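Local coordinates for nonsense-mediated mRNA decay protein 2 (Saccharomyces cerevisiae, PDB 4LUN), which takes part in nonsense-mediated decay of mRNAs carrying premature stop codons and interacts through its C-terminus with the helicase Upf1, this piece being its N-terminal MIF4G domain, at residues V140-Y151 with L182-I190; I72-L81 with F108-A119. All blocks are in the same frame, centred on the assembly; numbering follows the deposited sequence.

Contact 1: V140-Y151 with L182-I190; sequences VKGNLRVFTELY and LLFSILREI
Leu144, whose side chain packs on 182-190, has its carbonyl oxygen gripped twice. Thr148 OG1 gives Leu144 O a hydrogen bond of 2.8 Å, and Thr148 N gives it a second. The two reach it from opposite faces of its plane, the hydroxyl tilted 30° from that plane. Thr148 holds OG1 beside its own backbone N (chi1 -56°), a setting that lets it turn back to this carbonyl. Its proton is spent there, and the methyl Leu183 CD2 packs on Thr148 OG1 at 3.4 Å. Leu183 is a knob seated among Leu144, Phe147, Thr148 and Tyr151. Its two methyls part. CD2 lies at the edge of the Phe147 ring, 3.5 Å from Phe147 CE2, while CD1 sits over one face of the Tyr151 ring in a CH-pi contact.

The two helices run antiparallel, at 173°, as expected in the helical-repeat fold of a MIF4G domain. Their axes come no closer than 11.7 Å, and long side chains fill the gap. Ile186 CD1 stands over one face of the Phe147 ring, 3.6 Å from its centroid, and Leu182 CD2 meets the rim at Phe147 CZ. Leu144 is the reciprocal knob, among Leu183, Ile186, Leu187 and Ile190. Its CD2 meets Leu187 CD2 at 3.9 Å, and the two side chains cross at about a right angle. Ile203 and Phe207 of helix 201-210 also pack on Leu144. Toward the start of 140-151, Val140 CG1 touches Ile190 CD1 at 3.7 Å. At the other end, Tyr151 OH is hydrogen-bonded to Tyr227 N.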
loop_
_atom_site.group_PDB
_atom_site.type_symbol
_atom_site.label_atom_id
_atom_site.label_comp_id
_atom_site.label_asym_id
_atom_site.label_seq_id
_atom_site.Cartn_x
_atom_site.Cartn_y
_atom_site.Cartn_z
ATOM N N VAL A 140 2.139 -0.613 6.572
ATOM C CA VAL A 140 2.232 0.133 5.309
ATOM C C VAL A 140 1.649 -0.665 4.153
ATOM O O VAL A 140 0.942 -0.108 3.308
ATOM C CB VAL A 140 3.693 0.507 5.003
ATOM C CG1 VAL A 140 3.846 0.951 3.530
ATOM C CG2 VAL A 140 4.129 1.612 5.928
ATOM N N LYS A 141 1.934 -1.963 4.126
ATOM C CA LYS A 141 1.466 -2.825 3.047
ATOM C C LYS A 141 -0.042 -2.925 3.083
ATOM O O LYS A 141 -0.685 -2.918 2.040
ATOM C CB LYS A 141 2.099 -4.228 3.134
ATOM C CG LYS A 141 3.593 -4.217 2.846
ATOM C CD LYS A 141 4.171 -5.625 2.688
ATOM C CE LYS A 141 3.809 -6.531 3.835
ATOM N NZ LYS A 141 4.646 -7.778 3.811
ATOM N N GLY A 142 -0.607 -3.019 4.277
ATOM C CA GLY A 142 -2.058 -3.040 4.415
ATOM C C GLY A 142 -2.688 -1.737 3.961
ATOM O O GLY A 142 -3.720 -1.725 3.276
ATOM N N ASN A 143 -2.083 -0.628 4.373
ATOM C CA ASN A 143 -2.557 0.684 3.956
ATOM C C ASN A 143 -2.447 0.864 2.448
ATOM O O ASN A 143 -3.343 1.430 1.816
ATOM C CB ASN A 143 -1.781 1.786 4.681
ATOM C CG ASN A 143 -2.077 1.820 6.174
ATOM O OD1 ASN A 143 -3.126 1.343 6.619
ATOM N ND2 ASN A 143 -1.170 2.404 6.946
ATOM N N LEU A 144 -1.352 0.383 1.872
ATOM C CA LEU A 144 -1.180 0.467 0.423
ATOM C C LEU A 144 -2.226 -0.376 -0.286
ATOM O O LEU A 144 -2.758 0.019 -1.318
ATOM C CB LEU A 144 0.235 0.003 0.023
ATOM C CG LEU A 144 0.570 -0.100 -1.469
ATOM C CD1 LEU A 144 0.553 1.289 -2.122
ATOM C CD2 LEU A 144 1.929 -0.758 -1.636
ATOM N N ARG A 145 -2.547 -1.534 0.283
ATOM C CA ARG A 145 -3.507 -2.417 -0.377
ATOM C C ARG A 145 -4.876 -1.757 -0.413
ATOM O O ARG A 145 -5.545 -1.715 -1.458
ATOM C CB ARG A 145 -3.574 -3.755 0.359
ATOM C CG ARG A 145 -4.358 -4.826 -0.381
ATOM C CD ARG A 145 -5.784 -4.889 0.083
ATOM N NE ARG A 145 -6.554 -5.851 -0.704
ATOM C CZ ARG A 145 -6.718 -7.123 -0.361
ATOM N NH1 ARG A 145 -6.168 -7.583 0.757
ATOM N NH2 ARG A 145 -7.436 -7.930 -1.131
ATOM N N VAL A 146 -5.279 -1.213 0.727
ATOM C CA VAL A 146 -6.584 -0.565 0.846
ATOM C C VAL A 146 -6.662 0.668 -0.049
ATOM O O VAL A 146 -7.680 0.907 -0.707
ATOM C CB VAL A 146 -6.896 -0.219 2.322
ATOM C CG1 VAL A 146 -8.091 0.725 2.417
ATOM C CG2 VAL A 146 -7.159 -1.508 3.116
ATOM N N PHE A 147 -5.583 1.450 -0.067
ATOM C CA PHE A 147 -5.521 2.610 -0.941
ATOM C C PHE A 147 -5.762 2.201 -2.380
ATOM O O PHE A 147 -6.536 2.840 -3.094
ATOM C CB PHE A 147 -4.177 3.321 -0.868
ATOM C CG PHE A 147 -4.048 4.412 -1.887
ATOM C CD1 PHE A 147 -4.470 5.695 -1.587
ATOM C CD2 PHE A 147 -3.534 4.149 -3.149
ATOM C CE1 PHE A 147 -4.390 6.709 -2.536
ATOM C CE2 PHE A 147 -3.451 5.157 -4.100
ATOM C CZ PHE A 147 -3.878 6.442 -3.780
ATOM N N THR A 148 -5.080 1.140 -2.798
ATOM C CA THR A 148 -5.113 0.723 -4.192
ATOM C C THR A 148 -6.493 0.206 -4.589
ATOM O O THR A 148 -6.966 0.475 -5.705
ATOM C CB THR A 148 -4.006 -0.298 -4.491
ATOM O OG1 THR A 148 -2.750 0.280 -4.129
ATOM C CG2 THR A 148 -3.954 -0.600 -5.983
ATOM N N GLU A 149 -7.153 -0.495 -3.673
ATOM C CA GLU A 149 -8.489 -1.006 -3.957
ATOM C C GLU A 149 -9.455 0.163 -4.148
ATOM O O GLU A 149 -10.356 0.110 -5.006
ATOM C CB GLU A 149 -8.994 -1.923 -2.839
ATOM C CG GLU A 149 -8.154 -3.168 -2.559
ATOM C CD GLU A 149 -8.251 -4.247 -3.631
ATOM O OE1 GLU A 149 -8.896 -4.025 -4.683
ATOM O OE2 GLU A 149 -7.665 -5.329 -3.413
ATOM N N LEU A 150 -9.262 1.227 -3.368
ATOM C CA LEU A 150 -10.111 2.419 -3.496
ATOM C C LEU A 150 -9.743 3.276 -4.704
ATOM O O LEU A 150 -10.568 4.048 -5.216
ATOM C CB LEU A 150 -10.067 3.271 -2.219
ATOM C CG LEU A 150 -10.763 2.623 -1.033
ATOM C CD1 LEU A 150 -10.382 3.356 0.255
ATOM C CD2 LEU A 150 -12.276 2.660 -1.250
ATOM N N TYR A 151 -8.498 3.157 -5.138
ATOM C CA TYR A 151 -8.074 3.785 -6.373
ATOM C C TYR A 151 -8.781 3.095 -7.531
ATOM O O TYR A 151 -9.300 3.754 -8.436
ATOM C CB TYR A 151 -6.544 3.689 -6.535
ATOM C CG TYR A 151 -6.107 4.049 -7.939
ATOM C CD1 TYR A 151 -5.860 5.365 -8.290
ATOM C CD2 TYR A 151 -5.967 3.071 -8.919
ATOM C CE1 TYR A 151 -5.493 5.696 -9.580
ATOM C CE2 TYR A 151 -5.607 3.391 -10.205
ATOM C CZ TYR A 151 -5.366 4.699 -10.535
ATOM O OH TYR A 151 -4.983 5.010 -11.822
ATOM N N LEU A 182 -0.602 8.968 -8.804
ATOM C CA LEU A 182 -0.530 8.983 -7.340
ATOM C C LEU A 182 0.101 7.721 -6.765
ATOM O O LEU A 182 0.905 7.797 -5.823
ATOM C CB LEU A 182 -1.915 9.222 -6.741
ATOM C CG LEU A 182 -2.010 9.399 -5.220
ATOM C CD1 LEU A 182 -0.934 10.351 -4.697
ATOM C CD2 LEU A 182 -3.403 9.910 -4.826
ATOM N N LEU A 183 -0.238 6.561 -7.329
ATOM C CA LEU A 183 0.402 5.321 -6.894
ATOM C C LEU A 183 1.906 5.339 -7.101
ATOM O O LEU A 183 2.635 4.789 -6.291
ATOM C CB LEU A 183 -0.189 4.095 -7.597
ATOM C CG LEU A 183 -1.511 3.580 -7.044
ATOM C CD1 LEU A 183 -2.143 2.604 -8.034
ATOM C CD2 LEU A 183 -1.265 2.901 -5.683
ATOM N N PHE A 184 2.372 5.930 -8.198
ATOM C CA PHE A 184 3.800 6.042 -8.452
ATOM C C PHE A 184 4.452 6.872 -7.329
ATOM O O PHE A 184 5.502 6.496 -6.791
ATOM C CB PHE A 184 4.044 6.677 -9.846
ATOM C CG PHE A 184 5.495 6.985 -10.140
ATOM C CD1 PHE A 184 6.284 6.094 -10.859
ATOM C CD2 PHE A 184 6.061 8.187 -9.722
ATOM C CE1 PHE A 184 7.607 6.395 -11.151
ATOM C CE2 PHE A 184 7.385 8.480 -9.997
ATOM C CZ PHE A 184 8.156 7.586 -10.710
ATOM N N SER A 185 3.803 7.979 -6.976
ATOM C CA SER A 185 4.319 8.877 -5.942
ATOM C C SER A 185 4.413 8.174 -4.601
ATOM O O SER A 185 5.434 8.265 -3.902
ATOM C CB SER A 185 3.471 10.145 -5.825
ATOM O OG SER A 185 3.559 10.915 -7.015
ATOM N N ILE A 186 3.356 7.454 -4.255
ATOM C CA ILE A 186 3.336 6.684 -3.005
ATOM C C ILE A 186 4.431 5.607 -2.979
ATOM O O ILE A 186 5.173 5.457 -1.990
ATOM C CB ILE A 186 1.952 6.041 -2.830
ATOM C CG1 ILE A 186 0.915 7.124 -2.550
ATOM C CG2 ILE A 186 1.940 5.011 -1.675
ATOM C CD1 ILE A 186 -0.522 6.633 -2.707
ATOM N N LEU A 187 4.532 4.827 -4.045
ATOM C CA LEU A 187 5.514 3.745 -4.052
ATOM C C LEU A 187 6.949 4.262 -4.072
ATOM O O LEU A 187 7.829 3.684 -3.426
ATOM C CB LEU A 187 5.248 2.784 -5.202
ATOM C CG LEU A 187 4.096 1.835 -4.890
ATOM C CD1 LEU A 187 3.452 1.289 -6.166
ATOM C CD2 LEU A 187 4.659 0.708 -4.031
ATOM N N ARG A 188 7.199 5.349 -4.793
ATOM C CA ARG A 188 8.556 5.902 -4.802
ATOM C C ARG A 188 9.012 6.329 -3.408
ATOM O O ARG A 188 10.206 6.240 -3.074
ATOM C CB ARG A 188 8.683 7.077 -5.771
ATOM C CG ARG A 188 10.144 7.386 -6.081
ATOM C CD ARG A 188 10.331 7.904 -7.485
ATOM N NE ARG A 188 10.039 9.327 -7.573
ATOM C CZ ARG A 188 10.446 10.104 -8.570
ATOM N NH1 ARG A 188 11.169 9.594 -9.557
ATOM N NH2 ARG A 188 10.135 11.392 -8.574
ATOM N N GLU A 189 8.069 6.800 -2.602
ATOM C CA GLU A 189 8.360 7.155 -1.216
ATOM C C GLU A 189 8.610 5.910 -0.354
ATOM O O GLU A 189 9.684 5.753 0.203
ATOM C CB GLU A 189 7.234 8.019 -0.619
ATOM C CG GLU A 189 7.317 8.246 0.914
ATOM C CD GLU A 189 8.270 9.369 1.321
ATOM O OE1 GLU A 189 9.024 9.859 0.452
ATOM O OE2 GLU A 189 8.253 9.771 2.514
ATOM N N ILE A 190 7.622 5.026 -0.258
ATOM C CA ILE A 190 7.696 3.933 0.716
ATOM C C ILE A 190 8.743 2.862 0.382
ATOM O O ILE A 190 9.267 2.203 1.275
ATOM C CB ILE A 190 6.304 3.314 1.003
ATOM C CG1 ILE A 190 5.745 2.588 -0.233
ATOM C CG2 ILE A 190 5.337 4.403 1.523
ATOM C CD1 ILE A 190 4.314 2.063 -0.011
#

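Contact 2: I72-L81 with F108-A119; sequences IIVTVTECLL and FTSPLLGAFLQA
Leu112 CD1 touches two residues of 72-81: it is 3.4 Å from Thr77 OG1 and 3.8 Å from Val76 CG1. Leu112 and Thr77 run past each other in opposite directions, and Thr77 CG2 rests on Ala115 CB. Phe108 and Phe116 reach across from the same helix, one turn before and one turn after Leu112. The Phe108 ring takes Val76 CG1 at its edge and meets Ile73 CG1 at 3.8 Å from Phe108 CD1. Ile73 CD1 presses on Pro111 CG at 3.6 Å. Phe116 CE1 is touched by Leu81 CD2 at 3.5 Å and by Leu80 CG. Leu81 CD2 also covers Ala119 CB.

Both rings have CG anti to the backbone N, which carries them across to 72-81. Pro111 has no N-H to give, and the helix kinks there. The two helices cross at -40°, with axes 9.6 Å apart at their closest, as neighbours in the helical-repeat MIF4G domain. Helix 87-104 lies behind, where Ile97 packs on Val76 and Leu80. Thr77 OG1 is set by a hydrogen bond of 2.6 Å to Ile73 O, arriving 37° above the carbonyl plane. Thr77 N reaches the same oxygen from the opposite face. A valine here would probably leave Ile73 O without its hydroxyl bond, keeping only that from the backbone N of the two, and put a methyl too close to Leu112 CD1. The contact is thus apolar across the interface. The bond to Ile73 O satisfies the threonine hydroxyl within its own helix, consistent with its place among apolar groups.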
loop_
_atom_site.group_PDB
_atom_site.type_symbol
_atom_site.label_atom_id
_atom_site.label_comp_id
_atom_site.label_asym_id
_atom_site.label_seq_id
_atom_site.Cartn_x
_atom_site.Cartn_y
_atom_site.Cartn_z
ATOM N N ILE A 72 -17.517 11.957 10.913
ATOM C CA ILE A 72 -17.517 10.750 10.089
ATOM C C ILE A 72 -16.169 10.604 9.383
ATOM O O ILE A 72 -15.605 9.509 9.317
ATOM C CB ILE A 72 -18.634 10.785 9.028
ATOM C CG1 ILE A 72 -20.004 10.604 9.682
ATOM C CG2 ILE A 72 -18.428 9.690 7.991
ATOM C CD1 ILE A 72 -21.163 10.757 8.714
ATOM N N ILE A 73 -15.655 11.719 8.874
ATOM C CA ILE A 73 -14.362 11.738 8.191
ATOM C C ILE A 73 -13.228 11.264 9.104
ATOM O O ILE A 73 -12.449 10.385 8.728
ATOM C CB ILE A 73 -14.043 13.148 7.657
ATOM C CG1 ILE A 73 -15.003 13.503 6.521
ATOM C CG2 ILE A 73 -12.589 13.241 7.194
ATOM C CD1 ILE A 73 -15.048 14.972 6.206
ATOM N N VAL A 74 -13.141 11.840 10.302
ATOM C CA VAL A 74 -12.146 11.403 11.287
ATOM C C VAL A 74 -12.325 9.939 11.681
ATOM O O VAL A 74 -11.359 9.174 11.721
ATOM C CB VAL A 74 -12.184 12.273 12.554
ATOM C CG1 VAL A 74 -11.237 11.713 13.616
ATOM C CG2 VAL A 74 -11.819 13.708 12.217
ATOM N N THR A 75 -13.561 9.548 11.966
ATOM C CA THR A 75 -13.857 8.171 12.348
ATOM C C THR A 75 -13.470 7.174 11.263
ATOM O O THR A 75 -12.802 6.172 11.537
ATOM C CB THR A 75 -15.346 7.993 12.692
ATOM O OG1 THR A 75 -15.683 8.847 13.792
ATOM C CG2 THR A 75 -15.644 6.546 13.054
ATOM N N VAL A 76 -13.886 7.452 10.031
ATOM C CA VAL A 76 -13.578 6.584 8.903
ATOM C C VAL A 76 -12.068 6.541 8.614
ATOM O O VAL A 76 -11.529 5.491 8.261
ATOM C CB VAL A 76 -14.374 7.014 7.648
ATOM C CG1 VAL A 76 -13.628 6.686 6.378
ATOM C CG2 VAL A 76 -15.756 6.366 7.650
ATOM N N THR A 77 -11.394 7.676 8.779
ATOM C CA THR A 77 -9.952 7.735 8.559
ATOM C C THR A 77 -9.247 6.740 9.470
ATOM O O THR A 77 -8.374 5.989 9.035
ATOM C CB THR A 77 -9.375 9.136 8.816
ATOM O OG1 THR A 77 -9.965 10.080 7.915
ATOM C CG2 THR A 77 -7.863 9.128 8.591
ATOM N N GLU A 78 -9.643 6.734 10.739
ATOM C CA GLU A 78 -9.089 5.803 11.712
ATOM C C GLU A 78 -9.438 4.358 11.357
ATOM O O GLU A 78 -8.577 3.484 11.379
ATOM C CB GLU A 78 -9.589 6.150 13.114
ATOM C CG GLU A 78 -8.589 5.880 14.214
ATOM C CD GLU A 78 -8.716 6.867 15.359
ATOM O OE1 GLU A 78 -7.697 7.500 15.712
ATOM O OE2 GLU A 78 -9.832 7.012 15.905
ATOM N N CYS A 79 -10.701 4.111 11.014
ATOM C CA CYS A 79 -11.131 2.761 10.642
ATOM C C CYS A 79 -10.411 2.245 9.402
ATOM O O CYS A 79 -10.030 1.074 9.343
ATOM C CB CYS A 79 -12.639 2.717 10.406
ATOM S SG CYS A 79 -13.600 3.056 11.888
ATOM N N LEU A 80 -10.239 3.117 8.411
ATOM C CA LEU A 80 -9.615 2.720 7.153
ATOM C C LEU A 80 -8.151 2.346 7.355
ATOM O O LEU A 80 -7.653 1.374 6.780
ATOM C CB LEU A 80 -9.724 3.852 6.130
ATOM C CG LEU A 80 -9.844 3.406 4.680
ATOM C CD1 LEU A 80 -10.916 2.335 4.558
ATOM C CD2 LEU A 80 -10.181 4.613 3.814
ATOM N N LEU A 81 -7.464 3.128 8.178
ATOM C CA LEU A 81 -6.048 2.897 8.432
ATOM C C LEU A 81 -5.837 1.614 9.223
ATOM O O LEU A 81 -4.743 1.060 9.234
ATOM C CB LEU A 81 -5.431 4.086 9.170
ATOM C CG LEU A 81 -5.272 5.404 8.409
ATOM C CD1 LEU A 81 -4.834 6.518 9.351
ATOM C CD2 LEU A 81 -4.263 5.248 7.293
ATOM N N PHE A 108 -16.439 14.849 1.486
ATOM C CA PHE A 108 -16.039 13.704 2.307
ATOM C C PHE A 108 -14.699 13.138 1.839
ATOM O O PHE A 108 -13.782 12.956 2.635
ATOM C CB PHE A 108 -17.101 12.600 2.267
ATOM C CG PHE A 108 -16.610 11.255 2.744
ATOM C CD1 PHE A 108 -16.536 10.964 4.096
ATOM C CD2 PHE A 108 -16.240 10.271 1.833
ATOM C CE1 PHE A 108 -16.092 9.727 4.534
ATOM C CE2 PHE A 108 -15.796 9.030 2.264
ATOM C CZ PHE A 108 -15.719 8.758 3.618
ATOM N N THR A 109 -14.596 12.861 0.544
ATOM C CA THR A 109 -13.427 12.142 0.012
ATOM C C THR A 109 -12.125 12.942 0.019
ATOM O O THR A 109 -11.047 12.386 0.286
ATOM C CB THR A 109 -13.724 11.568 -1.393
ATOM O OG1 THR A 109 -14.971 10.859 -1.341
ATOM C CG2 THR A 109 -12.620 10.615 -1.839
ATOM N N SER A 110 -12.202 14.234 -0.280
ATOM C CA SER A 110 -11.006 15.081 -0.258
ATOM C C SER A 110 -10.268 15.080 1.087
ATOM O O SER A 110 -9.076 14.725 1.135
ATOM C CB SER A 110 -11.293 16.508 -0.767
ATOM O OG SER A 110 -10.206 17.378 -0.495
ATOM N N PRO A 111 -10.952 15.445 2.191
ATOM C CA PRO A 111 -10.211 15.400 3.458
ATOM C C PRO A 111 -9.825 13.979 3.895
ATOM O O PRO A 111 -8.789 13.805 4.545
ATOM C CB PRO A 111 -11.179 16.041 4.463
ATOM C CG PRO A 111 -12.533 15.907 3.845
ATOM C CD PRO A 111 -12.322 15.968 2.362
ATOM N N LEU A 112 -10.627 12.980 3.534
ATOM C CA LEU A 112 -10.291 11.599 3.847
ATOM C C LEU A 112 -9.005 11.205 3.126
ATOM O O LEU A 112 -8.097 10.643 3.731
ATOM C CB LEU A 112 -11.416 10.641 3.442
ATOM C CG LEU A 112 -11.038 9.148 3.499
ATOM C CD1 LEU A 112 -10.727 8.711 4.914
ATOM C CD2 LEU A 112 -12.106 8.254 2.889
ATOM N N LEU A 113 -8.928 11.512 1.835
ATOM C CA LEU A 113 -7.746 11.128 1.064
ATOM C C LEU A 113 -6.497 11.808 1.601
ATOM O O LEU A 113 -5.442 11.179 1.735
ATOM C CB LEU A 113 -7.941 11.466 -0.414
ATOM C CG LEU A 113 -6.711 11.292 -1.305
ATOM C CD1 LEU A 113 -6.244 9.845 -1.268
ATOM C CD2 LEU A 113 -7.020 11.704 -2.732
ATOM N N GLY A 114 -6.613 13.099 1.898
ATOM C CA GLY A 114 -5.475 13.854 2.393
ATOM C C GLY A 114 -4.939 13.302 3.698
ATOM O O GLY A 114 -3.724 13.227 3.895
ATOM N N ALA A 115 -5.848 12.909 4.588
ATOM C CA ALA A 115 -5.454 12.348 5.876
ATOM C C ALA A 115 -4.921 10.934 5.701
ATOM O O ALA A 115 -3.950 10.536 6.357
ATOM C CB ALA A 115 -6.629 12.356 6.840
ATOM N N PHE A 116 -5.564 10.160 4.827
ATOM C CA PHE A 116 -5.127 8.783 4.612
ATOM C C PHE A 116 -3.701 8.711 4.041
ATOM O O PHE A 116 -2.930 7.827 4.404
ATOM C CB PHE A 116 -6.111 8.020 3.713
ATOM C CG PHE A 116 -5.840 6.538 3.649
ATOM C CD1 PHE A 116 -6.402 5.670 4.574
ATOM C CD2 PHE A 116 -4.994 6.018 2.683
ATOM C CE1 PHE A 116 -6.130 4.299 4.527
ATOM C CE2 PHE A 116 -4.729 4.660 2.624
ATOM C CZ PHE A 116 -5.293 3.798 3.547
ATOM N N LEU A 117 -3.343 9.654 3.175
ATOM C CA LEU A 117 -2.029 9.656 2.530
ATOM C C LEU A 117 -0.884 9.864 3.520
ATOM O O LEU A 117 0.279 9.558 3.214
ATOM C CB LEU A 117 -1.979 10.718 1.424
ATOM C CG LEU A 117 -2.768 10.393 0.153
ATOM C CD1 LEU A 117 -2.914 11.641 -0.737
ATOM C CD2 LEU A 117 -2.056 9.267 -0.615
ATOM N N GLN A 118 -1.210 10.398 4.699
ATOM C CA GLN A 118 -0.195 10.593 5.734
ATOM C C GLN A 118 0.402 9.250 6.147
ATOM O O GLN A 118 1.531 9.186 6.638
ATOM C CB GLN A 118 -0.795 11.315 6.942
ATOM C CG GLN A 118 0.192 11.631 8.058
ATOM C CD GLN A 118 1.349 12.508 7.607
ATOM O OE1 GLN A 118 1.168 13.445 6.831
ATOM N NE2 GLN A 118 2.548 12.207 8.099
ATOM N N ALA A 119 -0.336 8.166 5.900
ATOM C CA ALA A 119 0.131 6.820 6.253
ATOM C C ALA A 119 1.373 6.392 5.471
ATOM O O ALA A 119 2.078 5.436 5.840
ATOM C CB ALA A 119 -0.984 5.813 6.044
#

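In the fold
From the N terminus, helix 69-81 comes first. The chain then passes through helix 87-104 and returns as helix 106-116, where contact 2 closes a loop of 26 residues. Helix 130-152 follows. After a mostly non-helical excursion of 30 residues, helix 182-190 comes back against it and closes contact 1. The two loops are therefore in series, neither nested nor crossed, and all four segments fall within the MIF4G domain. The centres of contact 1 and contact 2 lie about 14 Å apart, and the two touch. The backbone O of Asn143 meets the Phe116 ring, its side chain lies on Ala119, and Ile186 meets Leu117. Helix 130-152 thus joins the earlier helices to helix 182-190 near the centre of the molecule.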